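Local coordinates for kappa-carrageenase (Pseudoalteromonas carrageenovora, PDB 1DYP), which hydrolyses the internal beta-1,4 linkages between D-galactose 4-sulfate and 3,6-anhydro-D-galactose in kappa-carrageenan, at residues 34-39 / 88-93; 39-44 / 243-248; 57-62 / 229-234. The protein carries 1 engineered substitution. One frame throughout, in Å; residues are numbered along the deposited sequence.

Contact 1. Residues 34-39 / 88-93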
loop_
_atom_site.group_PDB
_atom_site.type_symbol
_atom_site.label_atom_id
_atom_site.label_comp_id
_atom_site.label_asym_id
_atom_site.label_seq_id
_atom_site.Cartn_x
_atom_site.Cartn_y
_atom_site.Cartn_z
ATOM N N GLN A 34 -8.674 10.954 -2.426
ATOM C CA GLN A 34 -8.337 11.237 -3.815
ATOM C C GLN A 34 -6.984 11.928 -3.813
ATOM O O GLN A 34 -6.885 13.145 -3.964
ATOM C CB GLN A 34 -9.403 12.124 -4.461
ATOM C CG GLN A 34 -9.232 12.275 -5.965
ATOM C CD GLN A 34 -10.423 12.936 -6.629
ATOM O OE1 GLN A 34 -11.528 12.387 -6.646
ATOM N NE2 GLN A 34 -10.205 14.125 -7.182
ATOM N N THR A 35 -5.944 11.125 -3.623
ATOM C CA THR A 35 -4.572 11.605 -3.553
ATOM C C THR A 35 -3.953 11.859 -4.918
ATOM O O THR A 35 -4.620 11.759 -5.948
ATOM C CB THR A 35 -3.685 10.587 -2.826
ATOM O OG1 THR A 35 -3.567 9.404 -3.628
ATOM C CG2 THR A 35 -4.298 10.219 -1.480
ATOM N N GLU A 36 -2.667 12.189 -4.911
ATOM C CA GLU A 36 -1.944 12.437 -6.148
ATOM C C GLU A 36 -1.984 11.145 -6.955
ATOM O O GLU A 36 -1.986 10.053 -6.385
ATOM C CB GLU A 36 -0.495 12.852 -5.846
ATOM C CG GLU A 36 0.474 11.738 -5.412
ATOM C CD GLU A 36 0.232 11.182 -4.010
ATOM O OE1 GLU A 36 -0.472 11.821 -3.196
ATOM O OE2 GLU A 36 0.780 10.096 -3.713
ATOM N N ASN A 37 -2.030 11.268 -8.276
ATOM C CA ASN A 37 -2.091 10.095 -9.137
ATOM C C ASN A 37 -0.736 9.543 -9.539
ATOM O O ASN A 37 0.263 10.256 -9.583
ATOM C CB ASN A 37 -2.891 10.400 -10.404
ATOM C CG ASN A 37 -4.364 10.603 -10.126
ATOM O OD1 ASN A 37 -4.992 9.795 -9.441
ATOM N ND2 ASN A 37 -4.928 11.679 -10.662
ATOM N N TYR A 38 -0.727 8.249 -9.828
ATOM C CA TYR A 38 0.469 7.547 -10.261
ATOM C C TYR A 38 0.018 6.225 -10.862
ATOM O O TYR A 38 -1.182 5.946 -10.913
ATOM C CB TYR A 38 1.429 7.342 -9.085
ATOM C CG TYR A 38 0.797 6.796 -7.826
ATOM C CD1 TYR A 38 0.588 5.428 -7.660
ATOM C CD2 TYR A 38 0.418 7.653 -6.791
ATOM C CE1 TYR A 38 0.020 4.926 -6.488
ATOM C CE2 TYR A 38 -0.152 7.162 -5.620
ATOM C CZ TYR A 38 -0.346 5.801 -5.475
ATOM O OH TYR A 38 -0.904 5.318 -4.313
ATOM N N GLY A 39 0.959 5.413 -11.326
ATOM C CA GLY A 39 0.573 4.158 -11.939
ATOM C C GLY A 39 -0.166 4.447 -13.234
ATOM O O GLY A 39 0.057 5.486 -13.861
ATOM N N VAL A 88 -8.692 4.941 -2.989
ATOM C CA VAL A 88 -7.609 5.091 -2.033
ATOM C C VAL A 88 -8.076 5.851 -0.799
ATOM O O VAL A 88 -9.003 6.665 -0.862
ATOM C CB VAL A 88 -6.419 5.869 -2.660
ATOM C CG1 VAL A 88 -6.887 7.243 -3.125
ATOM C CG2 VAL A 88 -5.281 6.007 -1.649
ATOM N N ALA A 89 -7.441 5.545 0.326
ATOM C CA ALA A 89 -7.702 6.215 1.595
ATOM C C ALA A 89 -6.301 6.412 2.166
ATOM O O ALA A 89 -5.652 5.455 2.585
ATOM C CB ALA A 89 -8.539 5.334 2.516
ATOM N N LYS A 90 -5.829 7.655 2.147
ATOM C CA LYS A 90 -4.492 7.989 2.636
ATOM C C LYS A 90 -4.622 8.887 3.861
ATOM O O LYS A 90 -5.224 9.957 3.786
ATOM C CB LYS A 90 -3.721 8.713 1.531
ATOM C CG LYS A 90 -2.313 9.164 1.893
ATOM C CD LYS A 90 -1.766 10.042 0.770
ATOM C CE LYS A 90 -0.364 10.559 1.046
ATOM N NZ LYS A 90 0.092 11.435 -0.083
ATOM N N SER A 91 -4.059 8.464 4.988
ATOM C CA SER A 91 -4.168 9.268 6.199
ATOM C C SER A 91 -3.455 10.596 6.028
ATOM O O SER A 91 -2.373 10.662 5.444
ATOM C CB SER A 91 -3.594 8.525 7.415
ATOM O OG SER A 91 -2.176 8.468 7.387
ATOM N N ARG A 92 -4.071 11.659 6.526
ATOM C CA ARG A 92 -3.449 12.966 6.428
ATOM C C ARG A 92 -2.310 13.022 7.441
ATOM O O ARG A 92 -1.285 13.663 7.203
ATOM C CB ARG A 92 -4.481 14.065 6.685
ATOM C CG ARG A 92 -5.572 14.100 5.619
ATOM C CD ARG A 92 -6.571 15.218 5.859
ATOM N NE ARG A 92 -7.744 15.099 4.993
ATOM C CZ ARG A 92 -7.741 15.321 3.682
ATOM N NH1 ARG A 92 -6.624 15.683 3.066
ATOM N NH2 ARG A 92 -8.860 15.179 2.984
ATOM N N ALA A 93 -2.488 12.328 8.560
ATOM C CA ALA A 93 -1.467 12.274 9.599
ATOM C C ALA A 93 -0.357 11.316 9.179
ATOM O O ALA A 93 -0.579 10.398 8.387
ATOM C CB ALA A 93 -2.081 11.814 10.912
#
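Thr35 and Lys90 bring a loop against a strand here, with Gln34 beside Val88 at a CA-CA separation of 6.4 Å and Thr35 CA 7.2 Å from Lys90 CA. Residues 34-39 run without regular structure between strands 31-32 and 41-43, while Val88 and Lys90 lie on strand 75-95, which turns a corner at Arg92 and Ala93. The CB atoms of Thr35, Val88 and Lys90 point into the interface. The methyl of Thr35 does most of the touching: CG2 nestles against the aliphatic shaft of Lys90, 3.4 Å from CD and equally close to CB, which is tighter than usual for carbons. Its hydroxyl side faces Val88 instead, OG1 lying 4.0 Å from CG1. Lys90 leaves the strand with CG opposite the backbone N (chi1 179°) and stays extended to the end, so the shaft passes Thr35 and delivers NZ to Glu36. Glu36 bends back at chi2 (-71°), and its side chain meets the lysine at about a right angle. OE1 and NZ form a salt bridge at 3.2 Å, though as a hydrogen bond it is weak. Tyr120 OH bonds to both Glu36 OE2 and Lys90 NZ. The threonine methyl thus packs on the aliphatic part of Lys90, whose ammonium pairs with Glu36, and Tyr120 probably helps to hold the carboxylate and ammonium in place; the side chain of Glu36 is about 10 Å from that of the nucleophile Glu137.

Contact 2. Residues 39-44 / 243-248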
loop_
_atom_site.group_PDB
_atom_site.type_symbol
_atom_site.label_atom_id
_atom_site.label_comp_id
_atom_site.label_asym_id
_atom_site.label_seq_id
_atom_site.Cartn_x
_atom_site.Cartn_y
_atom_site.Cartn_z
ATOM N N GLY A 39 0.959 5.413 -11.326
ATOM C CA GLY A 39 0.573 4.158 -11.939
ATOM C C GLY A 39 -0.166 4.447 -13.234
ATOM O O GLY A 39 0.057 5.486 -13.861
ATOM N N VAL A 40 -1.054 3.546 -13.638
ATOM C CA VAL A 40 -1.803 3.737 -14.872
ATOM C C VAL A 40 -3.305 3.787 -14.633
ATOM O O VAL A 40 -4.099 3.253 -15.403
ATOM C CB VAL A 40 -1.480 2.634 -15.892
ATOM C CG1 VAL A 40 -0.025 2.751 -16.309
ATOM C CG2 VAL A 40 -1.755 1.261 -15.291
ATOM N N TRP A 41 -3.682 4.430 -13.539
ATOM C CA TRP A 41 -5.083 4.597 -13.189
ATOM C C TRP A 41 -5.153 5.926 -12.469
ATOM O O TRP A 41 -4.129 6.553 -12.221
ATOM C CB TRP A 41 -5.547 3.470 -12.263
ATOM C CG TRP A 41 -4.729 3.355 -11.016
ATOM C CD1 TRP A 41 -4.906 4.042 -9.849
ATOM C CD2 TRP A 41 -3.558 2.554 -10.838
ATOM N NE1 TRP A 41 -3.912 3.719 -8.955
ATOM C CE2 TRP A 41 -3.070 2.807 -9.537
ATOM C CE3 TRP A 41 -2.869 1.645 -11.654
ATOM C CZ2 TRP A 41 -1.922 2.184 -9.032
ATOM C CZ3 TRP A 41 -1.725 1.024 -11.151
ATOM C CH2 TRP A 41 -1.266 1.298 -9.850
ATOM N N SER A 42 -6.360 6.370 -12.155
ATOM C CA SER A 42 -6.514 7.617 -11.434
ATOM C C SER A 42 -7.414 7.349 -10.248
ATOM O O SER A 42 -8.324 6.524 -10.319
ATOM C CB SER A 42 -7.133 8.693 -12.327
ATOM O OG SER A 42 -6.276 9.001 -13.412
ATOM N N TRP A 43 -7.141 8.034 -9.148
ATOM C CA TRP A 43 -7.952 7.880 -7.955
ATOM C C TRP A 43 -9.197 8.740 -8.095
ATOM O O TRP A 43 -9.143 9.840 -8.643
ATOM C CB TRP A 43 -7.183 8.346 -6.719
ATOM C CG TRP A 43 -5.864 7.688 -6.531
ATOM C CD1 TRP A 43 -4.646 8.297 -6.510
ATOM C CD2 TRP A 43 -5.623 6.296 -6.296
ATOM N NE1 TRP A 43 -3.658 7.374 -6.271
ATOM C CE2 TRP A 43 -4.230 6.136 -6.136
ATOM C CE3 TRP A 43 -6.452 5.166 -6.204
ATOM C CZ2 TRP A 43 -3.640 4.892 -5.888
ATOM C CZ3 TRP A 43 -5.864 3.925 -5.955
ATOM C CH2 TRP A 43 -4.468 3.801 -5.799
ATOM N N LYS A 44 -10.319 8.235 -7.604
ATOM C CA LYS A 44 -11.561 8.989 -7.639
ATOM C C LYS A 44 -12.236 8.830 -6.291
ATOM O O LYS A 44 -12.404 7.714 -5.796
ATOM C CB LYS A 44 -12.488 8.489 -8.749
ATOM C CG LYS A 44 -11.964 8.723 -10.161
ATOM C CD LYS A 44 -11.833 10.202 -10.489
ATOM C CE LYS A 44 -11.332 10.394 -11.916
ATOM N NZ LYS A 44 -11.225 11.829 -12.310
ATOM N N ASN A 243 10.907 1.484 -14.045
ATOM C CA ASN A 243 10.426 1.670 -12.681
ATOM C C ASN A 243 9.021 2.237 -12.515
ATOM O O ASN A 243 8.745 2.965 -11.558
ATOM C CB ASN A 243 11.432 2.526 -11.908
ATOM C CG ASN A 243 12.795 1.867 -11.813
ATOM O OD1 ASN A 243 12.907 0.711 -11.400
ATOM N ND2 ASN A 243 13.837 2.594 -12.194
ATOM N N GLN A 244 8.128 1.888 -13.435
ATOM C CA GLN A 244 6.752 2.365 -13.360
ATOM C C GLN A 244 5.834 1.506 -14.211
ATOM O O GLN A 244 6.292 0.720 -15.041
ATOM C CB GLN A 244 6.660 3.804 -13.859
ATOM C CG GLN A 244 6.834 3.907 -15.369
ATOM C CD GLN A 244 6.531 5.284 -15.910
ATOM O OE1 GLN A 244 7.319 6.211 -15.753
ATOM N NE2 GLN A 244 5.373 5.426 -16.551
ATOM N N PHE A 245 4.533 1.670 -14.005
ATOM C CA PHE A 245 3.547 0.932 -14.774
ATOM C C PHE A 245 3.173 1.694 -16.032
ATOM O O PHE A 245 3.270 2.922 -16.094
ATOM C CB PHE A 245 2.264 0.712 -13.964
ATOM C CG PHE A 245 2.374 -0.354 -12.916
ATOM C CD1 PHE A 245 2.573 -1.683 -13.272
ATOM C CD2 PHE A 245 2.257 -0.030 -11.567
ATOM C CE1 PHE A 245 2.652 -2.679 -12.300
ATOM C CE2 PHE A 245 2.337 -1.016 -10.586
ATOM C CZ PHE A 245 2.536 -2.344 -10.954
ATOM N N TYR A 246 2.753 0.933 -17.033
ATOM C CA TYR A 246 2.279 1.458 -18.300
ATOM C C TYR A 246 1.048 0.614 -18.589
ATOM O O TYR A 246 0.947 -0.522 -18.128
ATOM C CB TYR A 246 3.306 1.263 -19.415
ATOM C CG TYR A 246 4.411 2.293 -19.421
ATOM C CD1 TYR A 246 5.502 2.179 -18.566
ATOM C CD2 TYR A 246 4.350 3.396 -20.274
ATOM C CE1 TYR A 246 6.511 3.138 -18.559
ATOM C CE2 TYR A 246 5.352 4.363 -20.276
ATOM C CZ TYR A 246 6.429 4.226 -19.416
ATOM O OH TYR A 246 7.429 5.171 -19.419
ATOM N N PRO A 247 0.078 1.161 -19.328
ATOM C CA PRO A 247 -1.106 0.355 -19.613
ATOM C C PRO A 247 -0.795 -0.722 -20.647
ATOM O O PRO A 247 0.098 -0.553 -21.477
ATOM C CB PRO A 247 -2.108 1.385 -20.130
ATOM C CG PRO A 247 -1.234 2.410 -20.784
ATOM C CD PRO A 247 -0.069 2.537 -19.837
ATOM N N SER A 248 -1.511 -1.838 -20.578
ATOM C CA SER A 248 -1.319 -2.906 -21.552
ATOM C C SER A 248 -2.448 -2.742 -22.562
ATOM O O SER A 248 -3.221 -1.787 -22.477
ATOM C CB SER A 248 -1.430 -4.279 -20.896
ATOM O OG SER A 248 -2.777 -4.558 -20.555
HETATM O O HOH W 1 2.934 4.942 -14.167
#
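Val40, in 39-44, reaches across to Phe245 and Pro247 on strand 244-247, joining the jelly-roll beta-sandwich of this family 16 catalytic domain to a small two-stranded hairpin, 238-241 with 244-247. Strand 41-43 belongs to the sandwich, running parallel to strand 75-95.

The apolar part rests on one methyl. Val40 CG1, placed beside its own backbone N (chi1 -65°), lies over the chain of the hairpin strand: it is 3.3 Å from the carbonyl oxygen of Phe245 and touches Tyr246 C as well. Onward it meets Pro247 CD at 3.5 Å, and on the other side Phe245 CB at 3.9 Å. Leu233 and Thr238 also pack against Val40, so the valine fills a joint where several strands converge.

The aromatic part is looser. Phe245 offers CD2 to the far end of the Trp41 indole, 4.1 Å from CH2 and just as far from CZ3, the two side chains crossing obliquely. Trp240 packs edge-to-face with Phe245, and Arg234, a residue important for substrate recognition, touches it too. This is consistent with a place for the phenyl beside the tunnel-shaped active site, about 7 Å between its side chain and that of the proton donor Glu142. Gly39 has positive phi and sets its CA above one face of the Trp41 ring; a CB here would run into CH2.

Polar contact goes through solvent. One water donates both to Gly39 O, weakly, and to Phe245 O at 2.8 Å; the Phe245 oxygen also receives a weak bond from Gln244 NE2.

Contact 3. Residues 57-62 / 229-234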
loop_
_atom_site.group_PDB
_atom_site.type_symbol
_atom_site.label_atom_id
_atom_site.label_comp_id
_atom_site.label_asym_id
_atom_site.label_seq_id
_atom_site.Cartn_x
_atom_site.Cartn_y
_atom_site.Cartn_z
ATOM N N LEU A 57 -12.935 -0.044 -1.509
ATOM C CA LEU A 57 -12.127 0.677 -2.488
ATOM C C LEU A 57 -12.321 -0.092 -3.784
ATOM O O LEU A 57 -11.916 -1.251 -3.913
ATOM C CB LEU A 57 -10.660 0.703 -2.054
ATOM C CG LEU A 57 -10.455 1.419 -0.713
ATOM C CD1 LEU A 57 -8.982 1.410 -0.328
ATOM C CD2 LEU A 57 -10.967 2.848 -0.813
ATOM N N THR A 58 -12.955 0.571 -4.742
ATOM C CA THR A 58 -13.304 -0.046 -6.007
ATOM C C THR A 58 -12.485 0.360 -7.218
ATOM O O THR A 58 -12.165 1.532 -7.400
ATOM C CB THR A 58 -14.786 0.252 -6.328
ATOM O OG1 THR A 58 -15.605 -0.195 -5.241
ATOM C CG2 THR A 58 -15.218 -0.435 -7.616
ATOM N N THR A 59 -12.139 -0.630 -8.037
ATOM C CA THR A 59 -11.429 -0.374 -9.281
ATOM C C THR A 59 -12.491 -0.570 -10.353
ATOM O O THR A 59 -13.164 -1.604 -10.388
ATOM C CB THR A 59 -10.285 -1.372 -9.528
ATOM O OG1 THR A 59 -9.302 -1.236 -8.498
ATOM C CG2 THR A 59 -9.627 -1.096 -10.877
ATOM N N LYS A 60 -12.653 0.429 -11.210
ATOM C CA LYS A 60 -13.654 0.364 -12.262
ATOM C C LYS A 60 -13.020 0.525 -13.627
ATOM O O LYS A 60 -11.980 1.168 -13.767
ATOM C CB LYS A 60 -14.667 1.501 -12.107
ATOM C CG LYS A 60 -15.363 1.620 -10.768
ATOM C CD LYS A 60 -16.281 2.841 -10.791
ATOM C CE LYS A 60 -17.018 3.039 -9.474
ATOM N NZ LYS A 60 -17.863 4.274 -9.506
ATOM N N ARG A 61 -13.645 -0.073 -14.633
ATOM C CA ARG A 61 -13.174 0.112 -15.992
ATOM C C ARG A 61 -13.759 1.491 -16.283
ATOM O O ARG A 61 -14.980 1.664 -16.303
ATOM C CB ARG A 61 -13.782 -0.929 -16.927
ATOM C CG ARG A 61 -13.528 -0.657 -18.401
ATOM C CD ARG A 61 -12.065 -0.823 -18.800
ATOM N NE ARG A 61 -11.922 -0.609 -20.237
ATOM C CZ ARG A 61 -11.856 0.584 -20.817
ATOM N NH1 ARG A 61 -11.897 1.689 -20.083
ATOM N NH2 ARG A 61 -11.800 0.674 -22.140
ATOM N N GLU A 62 -12.891 2.477 -16.470
ATOM C CA GLU A 62 -13.344 3.834 -16.723
ATOM C C GLU A 62 -12.327 4.606 -17.541
ATOM O O GLU A 62 -11.295 5.032 -17.027
ATOM C CB GLU A 62 -13.607 4.550 -15.393
ATOM C CG GLU A 62 -13.802 6.045 -15.524
ATOM C CD GLU A 62 -14.397 6.679 -14.283
ATOM O OE1 GLU A 62 -14.275 6.104 -13.179
ATOM O OE2 GLU A 62 -14.984 7.772 -14.419
ATOM N N LEU A 229 -4.545 2.796 2.321
ATOM C CA LEU A 229 -5.296 1.623 1.897
ATOM C C LEU A 229 -5.654 1.976 0.457
ATOM O O LEU A 229 -6.210 3.044 0.194
ATOM C CB LEU A 229 -6.562 1.451 2.739
ATOM C CG LEU A 229 -6.321 1.006 4.186
ATOM C CD1 LEU A 229 -7.517 1.364 5.058
ATOM C CD2 LEU A 229 -6.048 -0.491 4.211
ATOM N N SER A 230 -5.312 1.109 -0.487
ATOM C CA SER A 230 -5.607 1.412 -1.879
ATOM C C SER A 230 -5.589 0.157 -2.715
ATOM O O SER A 230 -5.053 -0.863 -2.303
ATOM C CB SER A 230 -4.571 2.394 -2.435
ATOM O OG SER A 230 -3.273 1.821 -2.412
ATOM N N GLN A 231 -6.185 0.236 -3.896
ATOM C CA GLN A 231 -6.198 -0.907 -4.792
ATOM C C GLN A 231 -5.596 -0.479 -6.120
ATOM O O GLN A 231 -6.086 0.444 -6.772
ATOM C CB GLN A 231 -7.622 -1.426 -4.983
ATOM C CG GLN A 231 -7.690 -2.668 -5.848
ATOM C CD GLN A 231 -8.967 -3.445 -5.642
ATOM O OE1 GLN A 231 -9.095 -4.207 -4.681
ATOM N NE2 GLN A 231 -9.928 -3.249 -6.537
ATOM N N GLY A 232 -4.514 -1.143 -6.506
ATOM C CA GLY A 232 -3.855 -0.802 -7.752
ATOM C C GLY A 232 -4.164 -1.771 -8.874
ATOM O O GLY A 232 -4.708 -2.849 -8.650
ATOM N N LEU A 233 -3.805 -1.376 -10.089
ATOM C CA LEU A 233 -4.028 -2.194 -11.274
ATOM C C LEU A 233 -2.783 -3.043 -11.528
ATOM O O LEU A 233 -1.659 -2.621 -11.230
ATOM C CB LEU A 233 -4.304 -1.286 -12.476
ATOM C CG LEU A 233 -4.996 -1.891 -13.696
ATOM C CD1 LEU A 233 -6.433 -2.296 -13.349
ATOM C CD2 LEU A 233 -4.991 -0.863 -14.822
ATOM N N ARG A 234 -2.984 -4.235 -12.085
ATOM C CA ARG A 234 -1.882 -5.150 -12.367
ATOM C C ARG A 234 -2.125 -5.915 -13.662
ATOM O O ARG A 234 -3.148 -5.730 -14.323
ATOM C CB ARG A 234 -1.727 -6.156 -11.218
ATOM C CG ARG A 234 -1.365 -5.539 -9.872
ATOM C CD ARG A 234 0.046 -4.964 -9.886
ATOM N NE ARG A 234 0.504 -4.560 -8.555
ATOM C CZ ARG A 234 0.298 -3.363 -8.015
ATOM N NH1 ARG A 234 -0.365 -2.432 -8.688
ATOM N NH2 ARG A 234 0.772 -3.095 -6.804
#
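Gln231 and Thr59 meet between two layers of the jelly-roll sandwich. Strands 57-62 and 229-233 run nearly parallel, 17° apart with axes 6.9 Å from each other at closest, and they face one another through side chains: Leu57, Thr59 and Gln231 all direct their CB atoms across the gap.

From Gln231 CB, which lies 3.9 Å from Thr59 OG1, the chain heads straight for the other strand, CG standing opposite the backbone N (chi1 -177°). CG passes closer to the same hydroxyl, at 3.4 Å. CD is 3.6 Å from Thr59 OG1, with Leu57 O somewhat farther off in another direction. At the tip, NE2 gives a hydrogen to Thr59 OG1 over 2.9 Å. The bond is almost straight, 169° at the hydrogen, and OG1 lies practically in the amide plane. OE1 turns away from Thr59, its nearest atom in 57-62 being Leu57 O at 4.2 Å. Met260, Val113, Pro115 and Ala107 pack round the glutamine. Ser86 OG bonds to Thr59 OG1 and also to Gln231 O, so it clasps both strands. A leucine in place of Gln231 would probably leave the Thr59 hydroxyl with only Ser86 of these two partners and bury a branched hydrocarbon against it.

To one side, Leu57 CD1 sits 3.3 Å from Leu229 O and packs on Leu229 CB; to the other, Thr59 CG2 approaches Leu233 CD1. Just past the strand, Arg234 turns back so that NH1 donates to Leu233 O from above the carbonyl plane, while NE bonds to Gln145.

One amide-hydroxyl bond, flanked by leucines, therefore gives a buried amide N-H and a buried hydroxyl a partner each and probably helps hold the rotation of the Gln231 amide, on the strand that leads into Arg234, the residue important for substrate recognition.

The three contacts gather round strands 75-95 and 225-233. Contact 1 and contact 3, 12 Å between centres, join through the backbone bond from Ala89 N to Leu229 O, 2.8 Å long. Contacts 1 and 2 share Gly39 and are also tied by Trp43, whose N lies 2.8 Å from Asn37 OD1, probably hydrogen-bonded. Contacts 2 and 3 are nearest, 10 Å between centres: Trp41 CZ3 lies 3.3 Å from Leu233 N, and Phe245 CE2 packs 3.6 Å from Arg234 NH1. Contacts 2 and 3 lie near the catalytic residues: the Ser230 side chain is about 8 Å from those of Asp139 and Glu142. A cadmium ion lies about 6 Å from the Phe245 side chain.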